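PDB 3K6J: protein F01G10.3, confirmed by transcript evidence from Caenorhabditis elegans, which probably acts as an NAD+-dependent (3S)-3-hydroxyacyl-CoA dehydrogenase, the Rossmann-fold dehydrogenase part of a multifunctional enzyme, and binds a zinc ion. Local coordinates for residues N354-D357 with V358-M362. Numbering follows the deposited sequence.
Sequences NDQD and VINFM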
loop_
_atom_site.group_PDB
_atom_site.type_symbol
_atom_site.label_atom_id
_atom_site.label_comp_id
_atom_site.label_asym_id
_atom_site.label_seq_id
_atom_site.Cartn_x
_atom_site.Cartn_y
_atom_site.Cartn_z
ATOM N N ASN A 354 -20.293 -1.222 22.150
ATOM C CA ASN A 354 -20.156 0.168 21.712
ATOM C C ASN A 354 -19.108 0.339 20.605
ATOM O O ASN A 354 -18.459 -0.631 20.195
ATOM C CB ASN A 354 -19.832 1.064 22.912
ATOM C CG ASN A 354 -18.556 0.647 23.621
ATOM O OD1 ASN A 354 -18.582 -0.174 24.540
ATOM N ND2 ASN A 354 -17.426 1.195 23.181
ATOM N N ASP A 355 -18.971 1.574 20.125
ATOM C CA ASP A 355 -18.024 1.916 19.066
ATOM C C ASP A 355 -16.567 1.534 19.416
ATOM O O ASP A 355 -15.854 0.957 18.592
ATOM C CB ASP A 355 -18.118 3.413 18.738
ATOM C CG ASP A 355 -19.341 3.773 17.891
ATOM O OD1 ASP A 355 -19.351 4.884 17.311
ATOM O OD2 ASP A 355 -20.290 2.974 17.792
ATOM N N GLN A 356 -16.133 1.845 20.638
ATOM C CA GLN A 356 -14.768 1.515 21.065
ATOM C C GLN A 356 -14.459 0.018 20.975
ATOM O O GLN A 356 -13.400 -0.348 20.485
ATOM C CB GLN A 356 -14.443 2.093 22.455
ATOM C CG GLN A 356 -12.950 2.075 22.823
ATOM C CD GLN A 356 -12.024 2.602 21.699
ATOM O OE1 GLN A 356 -12.246 3.690 21.148
ATOM N NE2 GLN A 356 -10.982 1.832 21.371
ATOM N N ASP A 357 -15.386 -0.834 21.403
ATOM C CA ASP A 357 -15.235 -2.288 21.285
ATOM C C ASP A 357 -15.126 -2.760 19.836
ATOM O O ASP A 357 -14.373 -3.695 19.541
ATOM C CB ASP A 357 -16.399 -3.024 21.962
ATOM C CG ASP A 357 -16.463 -2.783 23.473
ATOM O OD1 ASP A 357 -17.566 -2.962 24.047
ATOM O OD2 ASP A 357 -15.437 -2.414 24.085
ATOM N N VAL A 358 -15.909 -2.133 18.954
ATOM C CA VAL A 358 -15.833 -2.365 17.509
ATOM C C VAL A 358 -14.406 -2.131 16.967
ATOM O O VAL A 358 -13.836 -3.008 16.316
ATOM C CB VAL A 358 -16.865 -1.477 16.737
ATOM C CG1 VAL A 358 -16.645 -1.558 15.233
ATOM C CG2 VAL A 358 -18.302 -1.901 17.084
ATOM N N ILE A 359 -13.854 -0.949 17.254
ATOM C CA ILE A 359 -12.475 -0.597 16.921
ATOM C C ILE A 359 -11.474 -1.615 17.492
ATOM O O ILE A 359 -10.617 -2.103 16.771
ATOM C CB ILE A 359 -12.126 0.848 17.374
ATOM C CG1 ILE A 359 -12.755 1.891 16.439
ATOM C CG2 ILE A 359 -10.613 1.067 17.478
ATOM C CD1 ILE A 359 -12.449 1.709 14.942
ATOM N N ASN A 360 -11.605 -1.956 18.773
ATOM C CA ASN A 360 -10.729 -2.939 19.387
ATOM C C ASN A 360 -10.799 -4.296 18.704
ATOM O O ASN A 360 -9.777 -4.947 18.494
ATOM C CB ASN A 360 -11.046 -3.076 20.880
ATOM C CG ASN A 360 -10.780 -1.803 21.641
ATOM O OD1 ASN A 360 -10.157 -0.870 21.128
ATOM N ND2 ASN A 360 -11.241 -1.755 22.881
ATOM N N PHE A 361 -12.014 -4.714 18.375
ATOM C CA PHE A 361 -12.274 -5.994 17.705
ATOM C C PHE A 361 -11.551 -6.064 16.353
ATOM O O PHE A 361 -11.052 -7.124 15.955
ATOM C CB PHE A 361 -13.788 -6.179 17.521
ATOM C CG PHE A 361 -14.199 -7.572 17.099
ATOM C CD1 PHE A 361 -14.280 -8.612 18.032
ATOM C CD2 PHE A 361 -14.539 -7.848 15.774
ATOM C CE1 PHE A 361 -14.682 -9.913 17.644
ATOM C CE2 PHE A 361 -14.921 -9.145 15.385
ATOM C CZ PHE A 361 -14.995 -10.178 16.338
ATOM N N MET A 362 -11.498 -4.933 15.658
ATOM C CA MET A 362 -10.786 -4.845 14.366
ATOM C C MET A 362 -9.274 -4.635 14.490
ATOM O O MET A 362 -8.508 -5.314 13.842
ATOM C CB MET A 362 -11.387 -3.743 13.481
ATOM C CG MET A 362 -12.577 -4.219 12.657
ATOM S SD MET A 362 -13.532 -2.892 11.892
ATOM C CE MET A 362 -14.047 -1.900 13.265
HETATM O O HOH W 1 -13.289 -4.047 23.960
#
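Side chains Q356 and N360 meet one turn apart in the first turns of helix 355-375, an i to i+4 contact within a single alpha-helix, far from the zinc site. It illustrates how the opening of a helix is held by both backbone and side chains. N354 occupies the N-cap position, and its carbonyl O accepts the first of four successive i+4 bonds, from V358 N at 3.2 Å; I359 N to D355 O, N360 N to Q356 O and F361 N to D357 O follow, the last closing to 2.8 Å. A side-chain bond joins the same two residues as the third of these: Q356 NE2 donates to N360 OD1 over 2.8 Å. With CG anti to the backbone N (chi1 -166°) and the chain bent at chi2, Q356 curls its amide forward to N360. The two amide planes are turned 58° against each other. The N-H...O angle of 131° makes the bond bent, and NE2 stands above the carbonyl plane of N360 rather than on a lone pair. N360 has a second use, its ND2 donating to a water that in turn donates to D357 OD2. Without the amide of N360, as with an alanine here, Q356 NE2 is likely to lose its acceptor and D357 OD2 its water-mediated link along the helix. Another side of the same turns, through V358, I359 and F361, packs on helices 234-253 and 259-269, V358 lying against L251 and I265. D357 also reaches backward, OD1 accepting from I353 N, while its other oxygen, OD2, lies 2.7 Å from the bridging water.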